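Local coordinates for protein toll-like receptor 13 (Mus musculus, PDB 4Z0C) that recognises bacterial 23S rRNA as an innate immune receptor and signals through MYD88 and TRAF6 to activate NF-kappa-B, here as its leucine-rich-repeat ectodomain bound to single-stranded RNA, at residues 1-6 with 30-35; 21-26 with 40-45; 45-50 with 67-72. All coordinates share one frame; numbering follows the deposited sequence.

Contact 1 of 3, residues 1-6 with 30-35; sequences YGFNKC and ISDIPR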
# COMPACT_ATOMS: atom_id res chain seq x y z
N TYR A 1 -4.64 -34.64 23.83
CA TYR A 1 -4.02 -33.43 24.33
C TYR A 1 -4.31 -32.29 23.36
O TYR A 1 -3.48 -31.86 22.55
CB TYR A 1 -2.53 -33.64 24.55
CG TYR A 1 -1.79 -32.50 25.20
CD1 TYR A 1 -2.45 -31.45 25.84
CD2 TYR A 1 -0.41 -32.46 25.12
CE1 TYR A 1 -1.73 -30.40 26.41
CE2 TYR A 1 0.31 -31.44 25.66
CZ TYR A 1 -0.34 -30.42 26.30
OH TYR A 1 0.45 -29.44 26.82
N GLY A 2 -5.53 -31.82 23.50
CA GLY A 2 -6.05 -30.69 22.78
C GLY A 2 -7.39 -30.56 23.43
O GLY A 2 -7.97 -31.57 23.84
N PHE A 3 -7.88 -29.33 23.56
CA PHE A 3 -9.14 -29.09 24.23
C PHE A 3 -10.19 -28.73 23.20
O PHE A 3 -9.92 -28.77 21.99
CB PHE A 3 -8.98 -27.98 25.26
CG PHE A 3 -7.64 -27.99 25.97
CD1 PHE A 3 -7.11 -29.16 26.48
CD2 PHE A 3 -6.92 -26.81 26.12
CE1 PHE A 3 -5.88 -29.15 27.13
CE2 PHE A 3 -5.69 -26.80 26.77
CZ PHE A 3 -5.17 -27.96 27.27
N ASN A 4 -11.37 -28.35 23.66
CA ASN A 4 -12.47 -28.03 22.75
C ASN A 4 -12.54 -26.54 22.42
O ASN A 4 -12.37 -26.15 21.27
CB ASN A 4 -13.80 -28.52 23.34
CG ASN A 4 -15.01 -28.06 22.52
OD1 ASN A 4 -14.90 -27.74 21.34
ND2 ASN A 4 -16.17 -28.04 23.16
N LYS A 5 -12.81 -25.71 23.44
CA LYS A 5 -13.02 -24.28 23.25
C LYS A 5 -11.76 -23.44 23.47
O LYS A 5 -11.68 -22.32 22.98
CB LYS A 5 -14.12 -23.79 24.18
CG LYS A 5 -15.33 -23.24 23.46
CD LYS A 5 -16.27 -24.33 23.01
CE LYS A 5 -17.57 -23.72 22.51
NZ LYS A 5 -18.46 -24.75 21.89
N CYS A 6 -10.78 -24.00 24.16
CA CYS A 6 -9.60 -23.27 24.62
C CYS A 6 -8.33 -23.83 24.01
O CYS A 6 -8.28 -25.00 23.61
CB CYS A 6 -9.47 -23.41 26.15
SG CYS A 6 -10.83 -22.76 27.16
N ILE A 30 -14.40 -24.79 30.32
CA ILE A 30 -13.11 -25.06 30.94
C ILE A 30 -12.94 -26.48 31.51
O ILE A 30 -11.90 -26.79 32.09
CB ILE A 30 -12.80 -24.03 32.03
CG1 ILE A 30 -13.78 -24.16 33.20
CG2 ILE A 30 -12.87 -22.64 31.46
CD1 ILE A 30 -13.75 -22.97 34.15
N SER A 31 -13.93 -27.35 31.30
CA SER A 31 -13.92 -28.70 31.92
C SER A 31 -12.78 -29.62 31.46
O SER A 31 -12.39 -30.55 32.17
CB SER A 31 -15.27 -29.41 31.70
OG SER A 31 -15.51 -29.64 30.32
N ASP A 32 -12.25 -29.38 30.26
CA ASP A 32 -11.21 -30.25 29.72
C ASP A 32 -9.79 -29.68 29.80
O ASP A 32 -8.88 -30.25 29.22
CB ASP A 32 -11.54 -30.64 28.28
CG ASP A 32 -11.83 -29.44 27.41
OD1 ASP A 32 -11.55 -28.31 27.85
OD2 ASP A 32 -12.35 -29.63 26.29
N ILE A 33 -9.60 -28.58 30.52
CA ILE A 33 -8.28 -27.94 30.56
C ILE A 33 -7.45 -28.39 31.76
O ILE A 33 -8.02 -28.76 32.80
CB ILE A 33 -8.38 -26.38 30.43
CG1 ILE A 33 -8.78 -25.72 31.73
CG2 ILE A 33 -9.33 -25.99 29.28
CD1 ILE A 33 -8.79 -24.21 31.63
N PRO A 34 -6.11 -28.36 31.64
CA PRO A 34 -5.25 -28.98 32.66
C PRO A 34 -5.32 -28.34 34.05
O PRO A 34 -5.62 -27.15 34.22
CB PRO A 34 -3.83 -28.81 32.09
CG PRO A 34 -4.02 -28.57 30.64
CD PRO A 34 -5.30 -27.79 30.55
N ARG A 35 -5.04 -29.16 35.05
CA ARG A 35 -5.06 -28.71 36.43
C ARG A 35 -3.85 -27.82 36.73
O ARG A 35 -3.86 -27.08 37.71
CB ARG A 35 -5.11 -29.92 37.38
CG ARG A 35 -6.34 -30.81 37.21
CD ARG A 35 -6.29 -32.05 38.10
NE ARG A 35 -7.25 -31.96 39.20
CZ ARG A 35 -7.03 -31.30 40.33
NH1 ARG A 35 -7.96 -31.27 41.27
NH2 ARG A 35 -5.87 -30.68 40.53
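Phe3 and Asp32 bring the two backbones to a CA-CA distance of 6.0 Å, where the irregular N-terminal segment 1-6 passes a type I beta turn running from Ile30 to Ile33. The Phe3 ring carries most of the packing. With CG beside the backbone N (chi1 -37°), the ring is carried to Asp32 O and Pro34 CD at the exit of the turn. Pro34 crosses it at about a right angle and brings CD to 3.3 Å from Phe3 CZ, with Pro34 CG also close to that atom. Ile33 takes one face of the ring through its CG2 branch, 4.1 Å from Phe3 CD2. The same CG2 reaches Cys6 CB at 4.1 Å, so one branch of Ile33 touches both Phe3 and Cys6. The single hydrogen bond across the contact runs from Asn4 N to Asp32 OD2, 3.1 Å long. It is bent, with 136° at the hydrogen, and the donor stands above the carboxylate plane. Asp32 CG sits between its own backbone N and carbonyl carbon (chi1 52°), which sets OD2 at Asn4 N and OD1 beside Phe3 CB. Asp32 OD1 lies 3.7 Å from Phe3 CB and is buried without a polar partner in the model. Cys6 is bonded to Cys18 by a disulfide, as in the cysteine-linked caps of Toll-like receptor ectodomains. The ring of His683 meets Phe3 from the C-terminal part of the chain. Phe3 and Pro34 both touch Gln8 of strand 7-9. Segment 30-35 follows helix 26-30 and leads into strand 39-41, where Ile33 rests on Leu40.

Contact 2 of 3, residues 21-26 with 40-45; sequences KKITNL and LNLTHN. With NAG (2-acetamido-2-deoxy-beta-D-glucopyranose), chain S; NAG (2-acetamido-2-deoxy-beta-D-glucopyranose), chain E.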
# COMPACT_ATOMS: atom_id res chain seq x y z
N LYS A 21 -14.86 -17.16 21.35
CA LYS A 21 -15.35 -18.49 21.00
C LYS A 21 -16.86 -18.60 21.24
O LYS A 21 -17.40 -19.70 21.28
CB LYS A 21 -14.64 -19.56 21.82
CG LYS A 21 -13.12 -19.60 21.68
CD LYS A 21 -12.64 -19.79 20.25
CE LYS A 21 -11.12 -19.83 20.20
NZ LYS A 21 -10.55 -19.15 19.00
N LYS A 22 -17.53 -17.46 21.41
CA LYS A 22 -18.99 -17.45 21.64
C LYS A 22 -19.38 -18.32 22.84
O LYS A 22 -20.48 -18.89 22.88
CB LYS A 22 -19.74 -17.94 20.40
CG LYS A 22 -20.03 -16.86 19.36
CD LYS A 22 -20.11 -17.48 17.98
CE LYS A 22 -20.71 -16.51 16.98
NZ LYS A 22 -22.17 -16.40 17.24
N ILE A 23 -18.47 -18.43 23.80
CA ILE A 23 -18.69 -19.25 24.97
C ILE A 23 -19.82 -18.69 25.81
O ILE A 23 -19.87 -17.50 26.12
CB ILE A 23 -17.41 -19.35 25.83
CG1 ILE A 23 -16.35 -20.18 25.10
CG2 ILE A 23 -17.72 -19.96 27.20
CD1 ILE A 23 -14.97 -20.11 25.74
N THR A 24 -20.74 -19.57 26.19
CA THR A 24 -21.88 -19.13 26.96
C THR A 24 -21.97 -19.87 28.28
O THR A 24 -22.50 -19.34 29.26
CB THR A 24 -23.17 -19.29 26.15
OG1 THR A 24 -24.25 -18.71 26.88
CG2 THR A 24 -23.47 -20.76 25.91
N ASN A 25 -21.42 -21.09 28.31
CA ASN A 25 -21.40 -21.92 29.52
C ASN A 25 -19.97 -22.06 30.06
O ASN A 25 -19.15 -22.81 29.52
CB ASN A 25 -22.02 -23.28 29.20
CG ASN A 25 -22.34 -24.10 30.44
OD1 ASN A 25 -21.52 -24.23 31.35
ND2 ASN A 25 -23.56 -24.65 30.49
N LEU A 26 -19.68 -21.32 31.12
CA LEU A 26 -18.32 -21.23 31.67
C LEU A 26 -17.74 -22.58 32.09
O LEU A 26 -16.61 -22.94 31.72
CB LEU A 26 -18.29 -20.26 32.86
CG LEU A 26 -16.98 -20.21 33.64
CD1 LEU A 26 -15.85 -19.79 32.73
CD2 LEU A 26 -17.08 -19.25 34.83
N LEU A 40 -5.51 -18.08 32.73
CA LEU A 40 -6.67 -18.44 31.94
C LEU A 40 -7.32 -17.18 31.43
O LEU A 40 -7.71 -16.34 32.22
CB LEU A 40 -7.67 -19.23 32.79
CG LEU A 40 -8.99 -19.62 32.12
CD1 LEU A 40 -8.76 -20.49 30.85
CD2 LEU A 40 -9.89 -20.35 33.12
N ASN A 41 -7.43 -17.03 30.11
CA ASN A 41 -8.01 -15.81 29.53
C ASN A 41 -9.30 -16.11 28.77
O ASN A 41 -9.27 -16.72 27.71
CB ASN A 41 -6.99 -15.09 28.62
CG ASN A 41 -7.46 -13.68 28.22
OD1 ASN A 41 -8.65 -13.40 28.31
ND2 ASN A 41 -6.54 -12.78 27.82
N LEU A 42 -10.43 -15.67 29.30
CA LEU A 42 -11.71 -15.92 28.65
C LEU A 42 -12.36 -14.64 28.12
O LEU A 42 -13.59 -14.54 28.02
CB LEU A 42 -12.68 -16.64 29.59
CG LEU A 42 -12.37 -18.12 29.88
CD1 LEU A 42 -12.54 -18.49 31.35
CD2 LEU A 42 -13.27 -18.99 29.02
N THR A 43 -11.52 -13.69 27.74
CA THR A 43 -11.98 -12.41 27.17
C THR A 43 -12.79 -12.61 25.89
O THR A 43 -12.48 -13.49 25.09
CB THR A 43 -10.78 -11.51 26.86
OG1 THR A 43 -10.00 -11.37 28.05
CG2 THR A 43 -11.22 -10.13 26.33
N HIS A 44 -13.84 -11.80 25.73
CA HIS A 44 -14.60 -11.71 24.49
C HIS A 44 -15.45 -12.96 24.25
O HIS A 44 -15.27 -13.68 23.27
CB HIS A 44 -13.67 -11.36 23.30
CG HIS A 44 -14.36 -10.85 22.08
ND1 HIS A 44 -15.74 -10.81 21.96
CD2 HIS A 44 -13.87 -10.34 20.92
CE1 HIS A 44 -16.06 -10.31 20.77
NE2 HIS A 44 -14.94 -10.01 20.13
N ASN A 45 -16.39 -13.20 25.16
CA ASN A 45 -17.36 -14.30 25.03
C ASN A 45 -18.73 -13.84 25.54
O ASN A 45 -18.93 -12.66 25.75
CB ASN A 45 -16.86 -15.55 25.77
CG ASN A 45 -15.69 -16.21 25.07
OD1 ASN A 45 -15.86 -16.89 24.05
ND2 ASN A 45 -14.48 -16.01 25.60
C1 NAG S . -23.69 -25.61 31.58
C2 NAG S . -25.02 -25.28 32.28
C3 NAG S . -25.47 -26.37 33.26
C4 NAG S . -25.27 -27.78 32.71
C5 NAG S . -23.87 -27.93 32.12
C6 NAG S . -23.64 -29.34 31.55
C7 NAG S . -25.60 -22.92 32.54
C8 NAG S . -25.00 -21.58 32.87
N2 NAG S . -24.94 -24.00 32.96
O3 NAG S . -26.84 -26.18 33.57
O4 NAG S . -25.49 -28.73 33.73
O5 NAG S . -23.65 -26.95 31.12
O6 NAG S . -24.66 -29.73 30.66
O7 NAG S . -26.66 -22.98 31.91
C1 NAG E . -5.18 -13.18 27.55
C2 NAG E . -4.61 -12.02 26.69
C3 NAG E . -3.10 -12.11 26.59
C4 NAG E . -2.50 -12.15 27.98
C5 NAG E . -3.06 -13.40 28.62
C6 NAG E . -2.43 -13.69 29.98
C7 NAG E . -6.16 -11.34 24.93
C8 NAG E . -6.48 -11.36 23.45
N2 NAG E . -5.08 -12.00 25.32
O3 NAG E . -2.59 -11.05 25.83
O4 NAG E . -1.09 -12.21 27.94
O5 NAG E . -4.46 -13.22 28.76
O6 NAG E . -3.24 -14.60 30.70
O7 NAG E . -6.90 -10.78 25.74
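Asn45 lays its side-chain amide against Ile23, with CG 3.7 Å from Ile23 CB. This asparagine belongs to the asparagine ladder of the leucine-rich-repeat solenoid, in which a buried amide ties its own turn to the preceding one. Asn45 OD1 accepts two backbone N-H groups of segment 21-26. Lys21 N lies 2.9 Å and Ile23 N 3.0 Å from Asn45 OD1. The Ile23 bond is the straighter, 165° at the hydrogen against 148°. The two donors reach the oxygen from opposite faces of the amide plane, which restrains its rotation. Asn45 CG is anti to the carbonyl carbon (chi1 -71°), and this turns the amide toward segment 21-26. The other end of the amide is also held. Asn45 ND2 donates to Leu42 O, which lies in the amide plane, and to Cys18 O on the preceding turn. The buried polar group thus has partners at both ends.

Beside the amide, toward Leu26, the contact is apolar. Leu42 forks between two side chains, each crossing it at about a right angle. Its CD2 meets Ile23 CD1 at 3.9 Å, and its CD1 meets Leu26 CD1 at 3.8 Å. Leu26 begins helix 26-30, and Asn25 just before it is the N-cap, with OD1 accepting from Glu28 N. The same Asn25 carries an N-linked sugar on ND2. A second sugar is attached to Asn41 on strand 39-41. There the side-chain oxygen makes an Asx turn. Thr43 N donates to Asn41 OD1 at 2.9 Å, while Asn41 ND2 is joined to C1 of its N-acetylglucosamine by a 1.4 Å covalent bond.

Contact 3 of 3, residues 45-50 with 67-72; sequences NEIQVL and EWNSIW. With NAG (2-acetamido-2-deoxy-beta-D-glucopyranose), chain L; nucleotides of chain C.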
# COMPACT_ATOMS: atom_id res chain seq x y z
N ASN A 45 -16.39 -13.20 25.16
CA ASN A 45 -17.36 -14.30 25.03
C ASN A 45 -18.73 -13.84 25.54
O ASN A 45 -18.93 -12.66 25.75
CB ASN A 45 -16.86 -15.55 25.77
CG ASN A 45 -15.69 -16.21 25.07
OD1 ASN A 45 -15.86 -16.89 24.05
ND2 ASN A 45 -14.48 -16.01 25.60
N GLU A 46 -19.67 -14.75 25.78
CA GLU A 46 -21.02 -14.36 26.16
C GLU A 46 -21.45 -15.01 27.49
O GLU A 46 -22.63 -15.31 27.69
CB GLU A 46 -22.03 -14.70 25.05
CG GLU A 46 -21.45 -14.62 23.64
CD GLU A 46 -22.39 -15.18 22.57
OE1 GLU A 46 -23.60 -15.33 22.86
OE2 GLU A 46 -21.91 -15.49 21.45
N ILE A 47 -20.48 -15.22 28.37
CA ILE A 47 -20.72 -15.74 29.71
C ILE A 47 -21.62 -14.82 30.54
O ILE A 47 -21.40 -13.61 30.59
CB ILE A 47 -19.39 -15.94 30.47
CG1 ILE A 47 -18.49 -16.93 29.71
CG2 ILE A 47 -19.64 -16.39 31.90
CD1 ILE A 47 -17.02 -16.85 30.06
N GLN A 48 -22.64 -15.39 31.17
CA GLN A 48 -23.65 -14.59 31.87
C GLN A 48 -23.65 -14.84 33.38
O GLN A 48 -23.82 -13.90 34.16
CB GLN A 48 -25.05 -14.84 31.30
CG GLN A 48 -25.32 -14.11 30.00
CD GLN A 48 -26.80 -14.00 29.67
OE1 GLN A 48 -27.62 -14.78 30.13
NE2 GLN A 48 -27.15 -13.03 28.83
N VAL A 49 -23.45 -16.08 33.81
CA VAL A 49 -23.45 -16.34 35.25
C VAL A 49 -22.20 -17.10 35.68
O VAL A 49 -21.64 -17.90 34.93
CB VAL A 49 -24.72 -17.09 35.75
CG1 VAL A 49 -25.99 -16.46 35.20
CG2 VAL A 49 -24.66 -18.55 35.38
N LEU A 50 -21.76 -16.81 36.90
CA LEU A 50 -20.65 -17.53 37.50
C LEU A 50 -21.19 -18.32 38.69
O LEU A 50 -21.38 -17.77 39.77
CB LEU A 50 -19.56 -16.56 37.99
CG LEU A 50 -18.34 -16.33 37.09
CD1 LEU A 50 -18.76 -15.77 35.76
CD2 LEU A 50 -17.29 -15.45 37.75
N GLU A 67 -12.74 -10.47 30.94
CA GLU A 67 -13.06 -9.18 30.31
C GLU A 67 -14.01 -9.33 29.13
O GLU A 67 -13.92 -10.29 28.38
CB GLU A 67 -11.77 -8.46 29.87
CG GLU A 67 -12.00 -7.12 29.17
CD GLU A 67 -10.77 -6.22 29.16
OE1 GLU A 67 -9.67 -6.65 29.57
OE2 GLU A 67 -10.90 -5.06 28.73
N TRP A 68 -14.93 -8.38 28.98
CA TRP A 68 -15.82 -8.34 27.82
C TRP A 68 -16.69 -9.60 27.73
O TRP A 68 -16.55 -10.39 26.80
CB TRP A 68 -15.02 -8.15 26.53
CG TRP A 68 -15.82 -7.75 25.33
CD1 TRP A 68 -17.18 -7.56 25.26
CD2 TRP A 68 -15.32 -7.51 24.01
NE1 TRP A 68 -17.55 -7.21 23.98
CE2 TRP A 68 -16.42 -7.17 23.19
CE3 TRP A 68 -14.04 -7.55 23.43
CZ2 TRP A 68 -16.29 -6.88 21.84
CZ3 TRP A 68 -13.91 -7.26 22.09
CH2 TRP A 68 -15.03 -6.92 21.31
N ASN A 69 -17.54 -9.81 28.73
CA ASN A 69 -18.54 -10.86 28.68
C ASN A 69 -19.90 -10.25 29.03
O ASN A 69 -20.08 -9.05 28.86
CB ASN A 69 -18.17 -12.04 29.57
CG ASN A 69 -17.29 -13.05 28.85
OD1 ASN A 69 -17.79 -13.96 28.20
ND2 ASN A 69 -15.97 -12.93 29.01
N SER A 70 -20.86 -11.05 29.47
CA SER A 70 -22.16 -10.47 29.85
C SER A 70 -22.51 -10.83 31.28
O SER A 70 -23.68 -10.95 31.64
CB SER A 70 -23.27 -10.90 28.90
OG SER A 70 -22.96 -10.55 27.56
N ILE A 71 -21.47 -11.01 32.09
CA ILE A 71 -21.63 -11.42 33.47
C ILE A 71 -22.39 -10.41 34.31
O ILE A 71 -21.97 -9.26 34.47
CB ILE A 71 -20.27 -11.67 34.12
CG1 ILE A 71 -19.58 -12.84 33.41
CG2 ILE A 71 -20.44 -11.92 35.61
CD1 ILE A 71 -18.08 -12.93 33.66
N TRP A 72 -23.53 -10.84 34.84
CA TRP A 72 -24.33 -9.97 35.69
C TRP A 72 -24.62 -10.65 37.02
O TRP A 72 -25.22 -10.05 37.92
CB TRP A 72 -25.65 -9.62 34.99
CG TRP A 72 -26.53 -10.80 34.79
CD1 TRP A 72 -26.52 -11.65 33.74
CD2 TRP A 72 -27.57 -11.26 35.67
NE1 TRP A 72 -27.48 -12.62 33.90
CE2 TRP A 72 -28.14 -12.40 35.08
CE3 TRP A 72 -28.06 -10.82 36.90
CZ2 TRP A 72 -29.18 -13.10 35.67
CZ3 TRP A 72 -29.10 -11.52 37.48
CH2 TRP A 72 -29.65 -12.65 36.87
C1 NAG L . -26.14 -9.39 43.62
C2 NAG L . -26.03 -9.78 42.14
C3 NAG L . -27.18 -9.25 41.29
C4 NAG L . -28.54 -9.42 41.97
C5 NAG L . -28.47 -9.01 43.44
C6 NAG L . -29.79 -9.29 44.18
C7 NAG L . -23.86 -10.15 41.10
C8 NAG L . -22.92 -9.58 40.07
N2 NAG L . -24.78 -9.32 41.58
O3 NAG L . -27.19 -9.95 40.06
O4 NAG L . -29.48 -8.61 41.30
O5 NAG L . -27.43 -9.70 44.10
O6 NAG L . -29.91 -10.66 44.49
O7 NAG L . -23.76 -11.32 41.44
P C C 12 -15.06 -1.60 17.26
OP1 C C 12 -14.50 -1.44 15.89
OP2 C C 12 -14.70 -0.56 18.22
O5' C C 12 -16.62 -1.84 17.09
C5' C C 12 -17.56 -0.93 17.57
C4' C C 12 -18.67 -1.62 18.31
O4' C C 12 -18.22 -2.89 18.85
C3' C C 12 -19.17 -0.83 19.50
O3' C C 12 -20.15 0.11 19.11
C2' C C 12 -19.68 -1.90 20.46
O2' C C 12 -21.01 -2.26 20.14
C1' C C 12 -18.75 -3.08 20.14
N1 C C 12 -17.61 -3.24 21.09
C2 C C 12 -17.77 -3.41 22.47
O2 C C 12 -18.90 -3.41 22.97
N3 C C 12 -16.67 -3.56 23.25
C4 C C 12 -15.45 -3.57 22.71
N4 C C 12 -14.39 -3.73 23.50
C5 C C 12 -15.26 -3.41 21.31
C6 C C 12 -16.35 -3.26 20.56
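Ile47 and Ile71 lie side by side and point the same way, with Ile47 CG2 3.9 Å from Ile71 CG1. Leu50 comes in obliquely at the far end of Ile71, its CD1 3.6 Å from Ile71 CD1. The three side chains form part of the apolar core between two turns, with Leu26 against Ile47 and Leu50. The Asn69 amide is set against Ile47 and takes Ile47 N on OD1, though that oxygen is less surely placed. Asn69 ND2 reaches back to Leu42 O. Backbone bonds continue the pairing: Asn45 N to Trp68 O, Ser70 N to Ile47 O at 2.8 Å, and Trp72 N to Gln48 O at 3.1 Å. Trp72 CG stands between the backbone N and the carbonyl carbon (chi1 65°), which brings the indole NE1 within 4.2 Å of Gln48 CB and 4.3 Å of Val49 CG1. Trp72 O accepts from O3 of an N-acetylglucosamine. At the other end, Trp68 stacks on His44 and meets C12 of the RNA, whose C4 lies 3.5 Å above the indole plane, offset toward the rim. LRR 1 and LRR 2 stack here as in a leucine-rich-repeat solenoid, with Trp68 part of the RNA-binding surface.

From the N terminus, segment 1-6 precedes strand 7-9 and meets 30-35 after helix 26-30, so contact 1 closes a loop holding the N-terminal hairpin. Contact 2 starts within that loop and ends beyond it, so the two cross. It closes a loop holding most of helix 26-30 and the start of strand 39-41. Contacts 1 and 2 touch where Lys5 packs on Lys21 and Ile23, and where Ile30 and Ile33 meet Leu40. Contact 3 follows in series, shares Asn45 with contact 2 and closes the turn containing strand 63-65. Ile23 O probably accepts from Glu46 N, carrying the pairing into contact 3. The three contacts together join the N-terminal cap to LRR 1 and LRR 2.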